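Local atomic coordinates of galactokinase (Bifidobacterium longum subsp. infantis ATCC 15697 = JCM 1222 = DSM 20088, PDB entry 6TEQ), a protein that probably transfers phosphate from ATP to galactose and is captured here with 2-deoxy-2-fluoro-galactose in its sugar pocket. Residues 174-179 and 190-195; 166-171 and 194-199; 349-354 and 360-365. All blocks are in the same frame, centred on the assembly; numbering follows the deposited sequence. Where two conformers were deposited one is given.

Interaction 1. Residues 174-179 and 190-195. With GAF (2-deoxy-2-fluoro-alpha-D-galactopyranose), chain M.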
ATOM      1  N   ALA A 174      -8.120  11.580   5.357  1.00 14.00           N
ATOM      2  CA  ALA A 174      -9.521  11.128   5.370  1.00 13.95           C
ATOM      3  C   ALA A 174      -9.571   9.645   5.004  1.00 14.23           C
ATOM      4  O   ALA A 174     -10.379   8.887   5.557  1.00 14.75           O
ATOM      5  CB  ALA A 174     -10.351  11.960   4.424  1.00 15.46           C
ATOM      6  N   ALA A 175      -8.792   9.230   4.008  1.00 13.54           N
ATOM      7  CA  ALA A 175      -8.755   7.823   3.549  1.00 14.30           C
ATOM      8  C   ALA A 175      -8.262   6.909   4.677  1.00 14.06           C
ATOM      9  O   ALA A 175      -8.829   5.814   4.920  1.00 14.68           O
ATOM     10  CB  ALA A 175      -7.903   7.724   2.341  1.00 14.47           C
ATOM     11  N   ILE A 176      -7.147   7.282   5.299  1.00 13.57           N
ATOM     12  CA  ILE A 176      -6.607   6.567   6.472  1.00 14.18           C
ATOM     13  C   ILE A 176      -7.667   6.498   7.565  1.00 15.08           C
ATOM     14  O   ILE A 176      -7.865   5.395   8.113  1.00 16.64           O
ATOM     15  CB  ILE A 176      -5.316   7.235   6.958  1.00 13.64           C
ATOM     16  CG1 ILE A 176      -4.213   7.178   5.879  1.00 14.96           C
ATOM     17  CG2 ILE A 176      -4.851   6.603   8.258  1.00 14.35           C
ATOM     18  CD1 ILE A 176      -3.020   8.044   6.237  1.00 15.60           C
ATOM     19  N   LYS A 177      -8.324   7.605   7.876  1.00 14.86           N
ATOM     20  CA  LYS A 177      -9.333   7.591   8.967  1.00 15.75           C
ATOM     21  C   LYS A 177     -10.510   6.672   8.616  1.00 15.56           C
ATOM     22  O   LYS A 177     -10.991   5.958   9.507  1.00 15.52           O
ATOM     23  CB  LYS A 177      -9.767   9.001   9.269  1.00 17.77           C
ATOM     24  CG  LYS A 177     -10.846   9.073  10.332  1.00 19.61           C
ATOM     25  CD  LYS A 177     -11.057  10.496  10.786  1.00 23.04           C
ATOM     26  CE  LYS A 177     -12.257  10.658  11.697  1.00 30.91           C
ATOM     27  NZ  LYS A 177     -12.241  11.997  12.322  1.00 34.34           N
ATOM     28  N   SER A 178     -10.944   6.674   7.361  1.00 14.78           N
ATOM     29  CA  SER A 178     -12.005   5.771   6.938  1.00 14.13           C
ATOM     30  C   SER A 178     -11.627   4.321   7.280  1.00 17.01           C
ATOM     31  O   SER A 178     -12.400   3.562   7.886  1.00 18.03           O
ATOM     32  CB  SER A 178     -12.304   5.890   5.466  1.00 14.00           C
ATOM     33  OG  SER A 178     -13.273   4.937   5.177  1.00 16.67           O
ATOM     34  N   GLU A 179     -10.465   3.922   6.832  0.50 14.45           N
ATOM     35  CA  GLU A 179     -10.043   2.524   6.977  0.50 15.34           C
ATOM     36  C   GLU A 179      -9.950   2.231   8.471  0.50 14.00           C
ATOM     37  O   GLU A 179     -10.627   1.307   8.919  0.50 14.31           O
ATOM     38  CB  GLU A 179      -8.724   2.287   6.242  0.50 15.02           C
ATOM     39  CG  GLU A 179      -8.308   0.837   6.293  0.50 14.69           C
ATOM     40  CD  GLU A 179      -7.292   0.441   5.246  0.50 11.16           C
ATOM     41  OE1 GLU A 179      -6.975   1.300   4.415  0.50 10.93           O
ATOM     42  OE2 GLU A 179      -6.801  -0.700   5.330  0.50 10.35           O
ATOM     43  N   LEU A 190       1.338   4.471   4.653  0.50 13.85           N
ATOM     44  CA  LEU A 190       2.190   4.058   3.512  0.50 16.22           C
ATOM     45  C   LEU A 190       1.370   4.065   2.215  0.50 12.92           C
ATOM     46  O   LEU A 190       1.776   4.671   1.179  0.50 13.29           O
ATOM     47  CB  LEU A 190       2.698   2.634   3.804  0.50 17.07           C
ATOM     48  CG  LEU A 190       3.600   1.957   2.768  0.50 17.31           C
ATOM     49  CD1 LEU A 190       3.849   0.498   3.149  0.50 16.76           C
ATOM     50  CD2 LEU A 190       3.000   2.033   1.389  0.50 20.69           C
ATOM     51  N   ASP A 191       0.258   3.346   2.250  1.00 11.72           N
ATOM     52  CA  ASP A 191      -0.433   2.942   1.041  1.00 10.92           C
ATOM     53  C   ASP A 191      -1.134   4.150   0.420  1.00  9.87           C
ATOM     54  O   ASP A 191      -1.164   4.302  -0.849  1.00 10.96           O
ATOM     55  CB  ASP A 191      -1.451   1.848   1.308  1.00 12.86           C
ATOM     56  CG  ASP A 191      -0.951   0.595   1.979  1.00 13.10           C
ATOM     57  OD1 ASP A 191       0.292   0.440   2.063  1.00 13.06           O
ATOM     58  OD2 ASP A 191      -1.841  -0.238   2.226  1.00 15.82           O
ATOM     59  N   GLN A 192      -1.700   5.001   1.264  1.00 10.81           N
ATOM     60  CA  GLN A 192      -2.516   6.139   0.843  1.00 12.32           C
ATOM     61  C   GLN A 192      -1.577   7.252   0.346  1.00 11.22           C
ATOM     62  O   GLN A 192      -1.876   7.915  -0.711  1.00 11.67           O
ATOM     63  CB  GLN A 192      -3.377   6.621   2.001  1.00 13.89           C
ATOM     64  CG  GLN A 192      -4.360   5.559   2.507  1.00 13.28           C
ATOM     65  CD  GLN A 192      -3.789   4.594   3.531  1.00 13.05           C
ATOM     66  OE1 GLN A 192      -2.575   4.586   3.855  1.00 14.21           O
ATOM     67  NE2 GLN A 192      -4.669   3.758   4.059  1.00 19.36           N
ATOM     68  N   ASN A 193      -0.429   7.430   0.944  1.00 11.88           N
ATOM     69  CA  ASN A 193       0.591   8.356   0.434  1.00 12.21           C
ATOM     70  C   ASN A 193       1.063   7.895  -0.906  1.00 11.17           C
ATOM     71  O   ASN A 193       1.193   8.741  -1.864  1.00 13.14           O
ATOM     72  CB  ASN A 193       1.733   8.536   1.473  1.00 11.77           C
ATOM     73  CG  ASN A 193       1.404   9.528   2.567  1.00 14.14           C
ATOM     74  OD1 ASN A 193       1.556  10.717   2.343  1.00 14.67           O
ATOM     75  ND2 ASN A 193       0.881   9.079   3.697  1.00 15.04           N
ATOM     76  N   ALA A 194       1.331   6.600  -1.091  1.00 12.37           N
ATOM     77  CA  ALA A 194       1.757   6.075  -2.414  1.00 13.07           C
ATOM     78  C   ALA A 194       0.687   6.377  -3.428  1.00 10.38           C
ATOM     79  O   ALA A 194       0.983   6.913  -4.495  1.00 11.70           O
ATOM     80  CB  ALA A 194       2.034   4.605  -2.346  1.00 12.31           C
ATOM     81  N   SER A 195      -0.552   6.039  -3.130  1.00 10.71           N
ATOM     82  CA  SER A 195      -1.632   6.042  -4.130  1.00 11.08           C
ATOM     83  C   SER A 195      -1.864   7.481  -4.598  1.00 10.45           C
ATOM     84  O   SER A 195      -2.231   7.704  -5.758  1.00 13.96           O
ATOM     85  CB  SER A 195      -2.896   5.423  -3.513  1.00 12.08           C
ATOM     86  OG  SER A 195      -3.876   5.221  -4.488  1.00 13.51           O
TER
HETATM   87  C1  GAF M 609       0.104  -2.624   5.521  0.60 14.86           C
HETATM   88  C2  GAF M 609      -0.344  -1.252   5.978  0.60 14.74           C
HETATM   89  F2  GAF M 609      -1.506  -0.942   5.353  0.60 15.54           F
HETATM   90  C3  GAF M 609       0.695  -0.190   5.689  0.60 11.94           C
HETATM   91  O3  GAF M 609       0.358   0.983   6.360  0.60 14.69           O
HETATM   92  C4  GAF M 609       2.101  -0.625   6.200  0.60 13.52           C
HETATM   93  O4  GAF M 609       2.207  -0.637   7.618  0.60 14.07           O
HETATM   94  C5  GAF M 609       2.416  -1.973   5.647  0.60 12.35           C
HETATM   95  O5  GAF M 609       1.420  -2.892   6.027  0.60 15.58           O
HETATM   96  C6  GAF M 609       3.758  -2.513   6.096  0.60 11.16           C
HETATM   97  O6  GAF M 609       4.830  -1.689   5.639  0.60  9.59           O
HETATM   98  O1  GAF M 609       0.062  -2.537   4.108  0.60 17.81           O
HETATM   99  O   HOH W   1      -4.780   0.989   2.982  1.00 22.61           O

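Interaction 2. Residues 166-171 and 194-199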
ATOM      1  N   ALA A 166       0.473  18.850  -1.489  1.00 14.24           N
ATOM      2  CA  ALA A 166       0.245  19.153  -0.059  1.00 15.19           C
ATOM      3  C   ALA A 166      -1.251  19.057   0.253  1.00 12.71           C
ATOM      4  O   ALA A 166      -1.602  18.528   1.320  1.00 13.79           O
ATOM      5  CB  ALA A 166       0.802  20.513   0.258  1.00 14.41           C
ATOM      6  N   GLY A 167      -2.109  19.537  -0.641  1.00 14.12           N
ATOM      7  CA  GLY A 167      -3.564  19.436  -0.466  1.00 13.30           C
ATOM      8  C   GLY A 167      -3.975  17.963  -0.349  1.00 14.72           C
ATOM      9  O   GLY A 167      -4.809  17.601   0.476  1.00 14.20           O
ATOM     10  N   ARG A 168      -3.357  17.120  -1.164  1.00 14.61           N
ATOM     11  CA  ARG A 168      -3.782  15.715  -1.160  1.00 15.47           C
ATOM     12  C   ARG A 168      -3.541  15.069   0.208  1.00 12.58           C
ATOM     13  O   ARG A 168      -4.224  14.087   0.518  1.00 13.43           O
ATOM     14  CB  ARG A 168      -3.130  14.922  -2.288  1.00 12.44           C
ATOM     15  CG  ARG A 168      -3.769  15.226  -3.607  1.00 13.76           C
ATOM     16  CD  ARG A 168      -3.148  14.334  -4.655  1.00 13.53           C
ATOM     17  NE  ARG A 168      -3.809  14.514  -5.912  1.00 14.65           N
ATOM     18  CZ  ARG A 168      -3.793  13.663  -6.902  1.00 12.71           C
ATOM     19  NH1 ARG A 168      -3.004  12.604  -6.875  1.00 15.26           N
ATOM     20  NH2 ARG A 168      -4.425  13.956  -8.007  1.00 14.49           N
ATOM     21  N   VAL A 169      -2.647  15.615   1.058  1.00 13.70           N
ATOM     22  CA  VAL A 169      -2.464  15.031   2.400  1.00 13.66           C
ATOM     23  C   VAL A 169      -3.775  15.093   3.209  1.00 14.05           C
ATOM     24  O   VAL A 169      -4.049  14.201   4.021  1.00 13.32           O
ATOM     25  CB  VAL A 169      -1.249  15.694   3.083  1.00 16.29           C
ATOM     26  CG1 VAL A 169      -1.198  15.300   4.549  1.00 15.98           C
ATOM     27  CG2 VAL A 169       0.029  15.326   2.309  1.00 17.44           C
ATOM     28  N   THR A 170      -4.560  16.147   3.044  1.00 15.23           N
ATOM     29  CA  THR A 170      -5.879  16.200   3.709  1.00 15.89           C
ATOM     30  C   THR A 170      -6.731  14.993   3.291  1.00 13.19           C
ATOM     31  O   THR A 170      -7.392  14.369   4.121  1.00 16.43           O
ATOM     32  CB  THR A 170      -6.532  17.541   3.405  1.00 15.70           C
ATOM     33  OG1 THR A 170      -5.743  18.547   4.092  1.00 18.69           O
ATOM     34  CG2 THR A 170      -7.967  17.586   3.878  1.00 18.07           C
ATOM     35  N   LEU A 171      -6.731  14.675   2.006  1.00 13.25           N
ATOM     36  CA  LEU A 171      -7.538  13.563   1.440  1.00 12.85           C
ATOM     37  C   LEU A 171      -6.962  12.216   1.857  1.00 10.91           C
ATOM     38  O   LEU A 171      -7.726  11.353   2.229  1.00 12.60           O
ATOM     39  CB  LEU A 171      -7.549  13.701  -0.061  1.00 14.11           C
ATOM     40  CG  LEU A 171      -8.119  15.012  -0.578  1.00 13.82           C
ATOM     41  CD1 LEU A 171      -8.138  15.055  -2.050  1.00 15.00           C
ATOM     42  CD2 LEU A 171      -9.457  15.359  -0.013  1.00 16.36           C
ATOM     43  N   ALA A 194       1.331   6.600  -1.091  1.00 12.37           N
ATOM     44  CA  ALA A 194       1.757   6.075  -2.414  1.00 13.07           C
ATOM     45  C   ALA A 194       0.687   6.377  -3.428  1.00 10.38           C
ATOM     46  O   ALA A 194       0.983   6.913  -4.495  1.00 11.70           O
ATOM     47  CB  ALA A 194       2.034   4.605  -2.346  1.00 12.31           C
ATOM     48  N   SER A 195      -0.552   6.039  -3.130  1.00 10.71           N
ATOM     49  CA  SER A 195      -1.632   6.042  -4.130  1.00 11.08           C
ATOM     50  C   SER A 195      -1.864   7.481  -4.598  1.00 10.45           C
ATOM     51  O   SER A 195      -2.231   7.704  -5.758  1.00 13.96           O
ATOM     52  CB  SER A 195      -2.896   5.423  -3.513  1.00 12.08           C
ATOM     53  OG  SER A 195      -3.876   5.221  -4.488  1.00 13.51           O
ATOM     54  N   MET A 196      -1.628   8.467  -3.741  0.50 11.98           N
ATOM     55  CA  MET A 196      -2.003   9.861  -4.073  0.50 12.55           C
ATOM     56  C   MET A 196      -0.776  10.743  -4.303  0.50 12.77           C
ATOM     57  O   MET A 196      -0.987  11.899  -4.739  0.50 12.06           O
ATOM     58  CB  MET A 196      -2.899  10.488  -3.006  0.50 12.85           C
ATOM     59  CG  MET A 196      -4.182   9.729  -2.914  0.50 12.95           C
ATOM     60  SD  MET A 196      -5.423  10.630  -1.987  0.50 15.74           S
ATOM     61  CE  MET A 196      -6.233  11.468  -3.355  0.50 14.95           C
ATOM     62  N   ARG A 197       0.444  10.237  -4.122  1.00 10.64           N
ATOM     63  CA  ARG A 197       1.616  11.125  -4.224  1.00 11.60           C
ATOM     64  C   ARG A 197       2.757  10.553  -5.036  1.00 12.20           C
ATOM     65  O   ARG A 197       3.671  11.349  -5.393  1.00 12.16           O
ATOM     66  CB  ARG A 197       2.118  11.540  -2.832  1.00 11.92           C
ATOM     67  CG  ARG A 197       1.057  12.226  -2.018  1.00 12.96           C
ATOM     68  CD  ARG A 197       1.546  12.407  -0.651  1.00 13.58           C
ATOM     69  NE  ARG A 197       2.479  13.549  -0.585  1.00 13.56           N
ATOM     70  CZ  ARG A 197       3.130  13.918   0.466  1.00 12.73           C
ATOM     71  NH1 ARG A 197       3.094  13.185   1.584  1.00 13.34           N
ATOM     72  NH2 ARG A 197       3.840  15.040   0.402  1.00 14.69           N
ATOM     73  N   CYS A 198       2.692   9.296  -5.450  1.00 12.70           N
ATOM     74  CA  CYS A 198       3.741   8.739  -6.332  1.00 12.25           C
ATOM     75  C   CYS A 198       3.711   9.444  -7.677  1.00 12.13           C
ATOM     76  O   CYS A 198       2.654  10.033  -8.036  1.00 14.03           O
ATOM     77  CB  CYS A 198       3.605   7.246  -6.472  1.00 12.55           C
ATOM     78  SG  CYS A 198       4.145   6.310  -5.024  1.00 13.00           S
ATOM     79  N   THR A 199       4.811   9.352  -8.390  1.00 12.03           N
ATOM     80  CA  THR A 199       4.854   9.835  -9.774  1.00 12.50           C
ATOM     81  C   THR A 199       5.437   8.755 -10.696  1.00 11.96           C
ATOM     82  O   THR A 199       6.201   7.883 -10.289  1.00 13.38           O
ATOM     83  CB  THR A 199       5.619  11.153  -9.860  1.00 13.92           C
ATOM     84  OG1 THR A 199       6.991  10.932  -9.479  1.00 15.50           O
ATOM     85  CG2 THR A 199       5.026  12.244  -8.997  1.00 15.47           C
TER

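Interaction 3. Residues 349-354 and 360-365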
ATOM      1  N   ILE A 349       8.986 -19.225   0.334  1.00 13.78           N
ATOM      2  CA  ILE A 349       9.349 -20.154  -0.779  1.00 12.87           C
ATOM      3  C   ILE A 349       9.380 -19.398  -2.123  1.00 11.60           C
ATOM      4  O   ILE A 349      10.353 -19.557  -2.874  1.00 13.50           O
ATOM      5  CB  ILE A 349       8.410 -21.363  -0.778  1.00 14.41           C
ATOM      6  CG1 ILE A 349       8.672 -22.247   0.432  1.00 17.69           C
ATOM      7  CG2 ILE A 349       8.548 -22.133  -2.113  1.00 17.16           C
ATOM      8  CD1 ILE A 349       7.607 -23.281   0.720  1.00 19.54           C
ATOM      9  N   ALA A 350       8.455 -18.480  -2.361  1.00 11.84           N
ATOM     10  CA  ALA A 350       8.521 -17.674  -3.595  1.00 11.47           C
ATOM     11  C   ALA A 350       9.845 -16.906  -3.613  1.00 11.58           C
ATOM     12  O   ALA A 350      10.470 -16.804  -4.659  1.00 13.46           O
ATOM     13  CB  ALA A 350       7.333 -16.757  -3.688  1.00 11.82           C
ATOM     14  N   VAL A 351      10.162 -16.252  -2.498  1.00  9.92           N
ATOM     15  CA  VAL A 351      11.419 -15.497  -2.414  1.00 11.30           C
ATOM     16  C   VAL A 351      12.626 -16.405  -2.670  1.00 11.34           C
ATOM     17  O   VAL A 351      13.544 -16.001  -3.407  1.00 12.66           O
ATOM     18  CB  VAL A 351      11.520 -14.806  -1.032  1.00 13.05           C
ATOM     19  CG1 VAL A 351      12.948 -14.427  -0.735  1.00 13.32           C
ATOM     20  CG2 VAL A 351      10.627 -13.606  -1.031  1.00 13.33           C
ATOM     21  N   ASP A 352      12.658 -17.596  -2.049  1.00 12.34           N
ATOM     22  CA  ASP A 352      13.808 -18.503  -2.230  1.00 12.71           C
ATOM     23  C   ASP A 352      13.917 -18.872  -3.729  1.00 11.82           C
ATOM     24  O   ASP A 352      15.043 -18.934  -4.265  1.00 13.73           O
ATOM     25  CB  ASP A 352      13.632 -19.748  -1.388  1.00 15.87           C
ATOM     26  CG  ASP A 352      14.942 -20.474  -1.217  1.00 16.63           C
ATOM     27  OD1 ASP A 352      15.931 -19.799  -0.845  1.00 20.49           O
ATOM     28  OD2 ASP A 352      14.954 -21.671  -1.579  1.00 21.00           O
ATOM     29  N   VAL A 353      12.809 -19.188  -4.362  1.00 13.65           N
ATOM     30  CA  VAL A 353      12.810 -19.538  -5.803  1.00 13.64           C
ATOM     31  C   VAL A 353      13.378 -18.371  -6.625  1.00 13.45           C
ATOM     32  O   VAL A 353      14.247 -18.582  -7.479  1.00 14.33           O
ATOM     33  CB  VAL A 353      11.433 -19.966  -6.299  1.00 14.38           C
ATOM     34  CG1 VAL A 353      11.416 -20.158  -7.785  1.00 15.05           C
ATOM     35  CG2 VAL A 353      10.974 -21.223  -5.631  1.00 15.57           C
ATOM     36  N   ALA A 354      12.979 -17.150  -6.310  1.00 13.00           N
ATOM     37  CA  ALA A 354      13.458 -15.984  -7.055  1.00 11.73           C
ATOM     38  C   ALA A 354      14.976 -15.882  -6.852  1.00 13.16           C
ATOM     39  O   ALA A 354      15.725 -15.617  -7.807  1.00 13.47           O
ATOM     40  CB  ALA A 354      12.713 -14.787  -6.605  1.00 14.06           C
ATOM     41  N   TYR A 360      18.320 -10.329  -8.391  1.00 11.96           N
ATOM     42  CA  TYR A 360      19.248  -9.477  -7.614  1.00 13.23           C
ATOM     43  C   TYR A 360      18.816  -9.504  -6.162  1.00 11.91           C
ATOM     44  O   TYR A 360      19.612  -9.544  -5.265  1.00 12.71           O
ATOM     45  CB  TYR A 360      19.247  -8.061  -8.158  1.00 13.58           C
ATOM     46  CG  TYR A 360      19.880  -7.941  -9.497  1.00 15.33           C
ATOM     47  CD1 TYR A 360      21.255  -7.839  -9.622  1.00 16.83           C
ATOM     48  CD2 TYR A 360      19.107  -7.955 -10.626  1.00 14.13           C
ATOM     49  CE1 TYR A 360      21.826  -7.699 -10.874  1.00 21.13           C
ATOM     50  CE2 TYR A 360      19.668  -7.918 -11.857  1.00 16.69           C
ATOM     51  CZ  TYR A 360      21.035  -7.757 -11.999  1.00 16.73           C
ATOM     52  OH  TYR A 360      21.539  -7.654 -13.264  1.00 21.02           O
ATOM     53  N   GLY A 361      17.491  -9.517  -5.964  1.00 10.56           N
ATOM     54  CA  GLY A 361      16.941  -9.714  -4.643  1.00 10.97           C
ATOM     55  C   GLY A 361      15.438  -9.853  -4.705  1.00 10.72           C
ATOM     56  O   GLY A 361      14.852  -9.540  -5.752  1.00 12.22           O
ATOM     57  N   ALA A 362      14.869 -10.320  -3.626  1.00 11.46           N
ATOM     58  CA  ALA A 362      13.427 -10.598  -3.571  1.00 11.64           C
ATOM     59  C   ALA A 362      12.940 -10.500  -2.127  1.00 10.83           C
ATOM     60  O   ALA A 362      13.681 -10.851  -1.177  1.00 12.30           O
ATOM     61  CB  ALA A 362      13.172 -11.992  -4.143  1.00 11.80           C
ATOM     62  N   ARG A 363      11.701 -10.047  -1.960  1.00 10.20           N
ATOM     63  CA  ARG A 363      11.154  -9.829  -0.629  1.00  9.57           C
ATOM     64  C   ARG A 363       9.647  -9.819  -0.726  1.00  9.02           C
ATOM     65  O   ARG A 363       9.096  -9.328  -1.711  1.00 11.32           O
ATOM     66  CB  ARG A 363      11.648  -8.505  -0.018  1.00 10.60           C
ATOM     67  CG  ARG A 363      11.349  -7.263  -0.839  1.00 11.75           C
ATOM     68  CD  ARG A 363      11.978  -6.004  -0.297  1.00 12.77           C
ATOM     69  NE  ARG A 363      11.367  -5.690   0.961  1.00 12.99           N
ATOM     70  CZ  ARG A 363      10.161  -5.149   1.166  1.00 11.15           C
ATOM     71  NH1 ARG A 363       9.680  -5.138   2.381  1.00 12.17           N
ATOM     72  NH2 ARG A 363       9.480  -4.572   0.226  1.00 12.55           N
ATOM     73  N   MET A 364       9.023 -10.172   0.381  1.00 10.30           N
ATOM     74  CA  MET A 364       7.611  -9.812   0.553  1.00  9.98           C
ATOM     75  C   MET A 364       7.456  -8.283   0.507  1.00  9.64           C
ATOM     76  O   MET A 364       8.388  -7.547   0.835  1.00 11.00           O
ATOM     77  CB  MET A 364       7.107 -10.369   1.855  1.00 13.16           C
ATOM     78  CG  MET A 364       7.818  -9.886   3.132  1.00 13.60           C
ATOM     79  SD  MET A 364       6.730  -9.739   4.541  1.00 13.85           S
ATOM     80  CE  MET A 364       5.829  -8.266   4.086  1.00 14.00           C
ATOM     81  N   THR A 365       6.284  -7.816   0.105  1.00 11.83           N
ATOM     82  CA  THR A 365       5.933  -6.377   0.111  1.00 11.34           C
ATOM     83  C   THR A 365       4.591  -6.182   0.830  1.00 10.58           C
ATOM     84  O   THR A 365       3.704  -7.082   0.789  1.00 14.76           O
ATOM     85  CB  THR A 365       5.869  -5.795  -1.328  1.00 12.52           C
ATOM     86  OG1 THR A 365       5.855  -4.359  -1.286  1.00 11.99           O
ATOM     87  CG2 THR A 365       4.708  -6.306  -2.155  1.00 15.07           C
TER

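Interaction 1. Residues 174-179 and 190-195
Q192 lies against I176 and A175 where helices 165-183 and 190-197 pack, and it illustrates how a second-shell side chain can fill the space behind a sugar pocket. The short axes run 9.8 Å apart at 144°, a splayed antiparallel pair. Leaving the backbone, Q192 CB meets I176 CG1 at 4.0 Å. The next carbon, Q192 CG, touches two neighbours, I176 CG1 at 3.7 Å and A175 CB at 4.2 Å. There the chain bends (chi2 85°), which lays the amide across the isoleucine and brings Q192 CD to 3.5 Å from I176 CG1. The amide end finishes beside the carboxylate of E179, the two planes turned 59° apart.

E179, a magnesium ligand in another structure of this protein, may reach the pocket through water. In one of its two conformers its OE1 accepts a 2.6 Å bond from water 1, and the same water donates a long one, 3.3 Å, to D191 OD2. That oxygen lies 3.2 Å from F2 of the fluorosugar, while D191 OD1 forms a salt bridge with R40. With an alanine in place of D191, R40 would probably be left without its acid partner and water 1 without its second acceptor, right beside the sugar.

Helix 141-156 covers the seam, with T146 against A175 and C147 against Q192. Helix 105-116 packs on helix 165-183, touching A174 and K177, while strand 33-42 backs helix 190-197 at A194 and S195.

Interaction 2. Residues 166-171 and 194-199
R168 and V169 of one helix meet M196 and R197 of another in the GHMP kinase N-terminal domain, where the C-terminal part of helix 190-197 packs against the early turns of helix 165-183. The contact shows how an arginine from one helix can grip a backbone carbonyl of its neighbour. R168 stretches out from CG to NE and passes obliquely over M196, its CD resting 4.2 Å from M196 CB. At the end of this reach, R168 NH1 donates a 3.0 Å hydrogen bond to M196 O that is almost straight (169°). The oxygen lies close to the guanidinium plane, yet the donor is tilted 32° from the plane of the carbonyl. NE also bonds to the carbonyl of G162, and NH1 takes a second acceptor, A412 O, which should leave the guanidinium little freedom to rotate.

M196 heads the other way, toward L171. In one of its two conformers, and so with some reserve, its CE comes 4.2 Å from L171 CB, an apolar touch.

The second arginine plays a different part. R197 bends at chi3 (78°), turning a flat face toward helix 165-183, while its nitrogens are taken up by a salt bridge to D165 and by bonds to P214, N217 and N193. Over the centre of that face sits a single methyl, V169 CG2, 3.8 Å from R197 NH1.

Interaction 3. Residues 349-354 and 360-365
A helix laid antiparallel over an edge strand, V351 and A354 facing A362, forms the second half of a split beta-alpha-beta unit, as in ferredoxin-like folds, and the C-terminal domain of this GHMP kinase supplies a worked example. The unit comprises strand 230-236, helix 345-356 and strand 361-365, with strand 372-378 between the two strands. The short axes of helix and edge strand lie 7.6 Å apart and 167° from parallel.

The alanines A354 and A362 are consistent with so close an approach. A362 CB points almost at A354 CB, 3.8 Å away, while the A354 methyl comes in at a slant. V351, a turn earlier on the helix, sets both its branches on the strand backbone from the helix side. Its CG1, anti to the backbone N (chi1 161°), lies by the oxygen of the A362-R363 peptide, 3.7 Å from A362 O, while CG2 lies by the nitrogen of that same peptide, 3.8 Å from R363 N. The contact is thus van der Waals throughout, and the polar groups of the strand are met by others: A362 N by N330, A362 O by R355, and M364 N by H333. I373 of the adjacent strand extends the apolar surface beneath V351.

The helix covers one face of the strand; from the other, R363 reaches past helix 322-338 to E46 at the sugar pocket, where its NH1 makes a salt bridge. The helix's furthest reach along that strand is V351 CG2, 4.0 Å from M364 N.

Following the chain from its N terminus, helix 165-183 carries the first segment of both early contacts. Interaction 2 opens first, at 166-171, and shuts last, at 194-199; interaction 1, from 174-179 to 190-195, spans a shorter loop within it. The two share A194 and S195 and have centres 9 Å apart, so one helix pair is fastened near the sugar and again farther out. Interaction 3 follows in series, a short loop in the C-terminal domain, with its centre about 29 Å from that of interaction 2 and on the opposite side of the chain's centre. Interactions 1 and 3 do not touch, yet each adjoins the sugar pocket from its own domain.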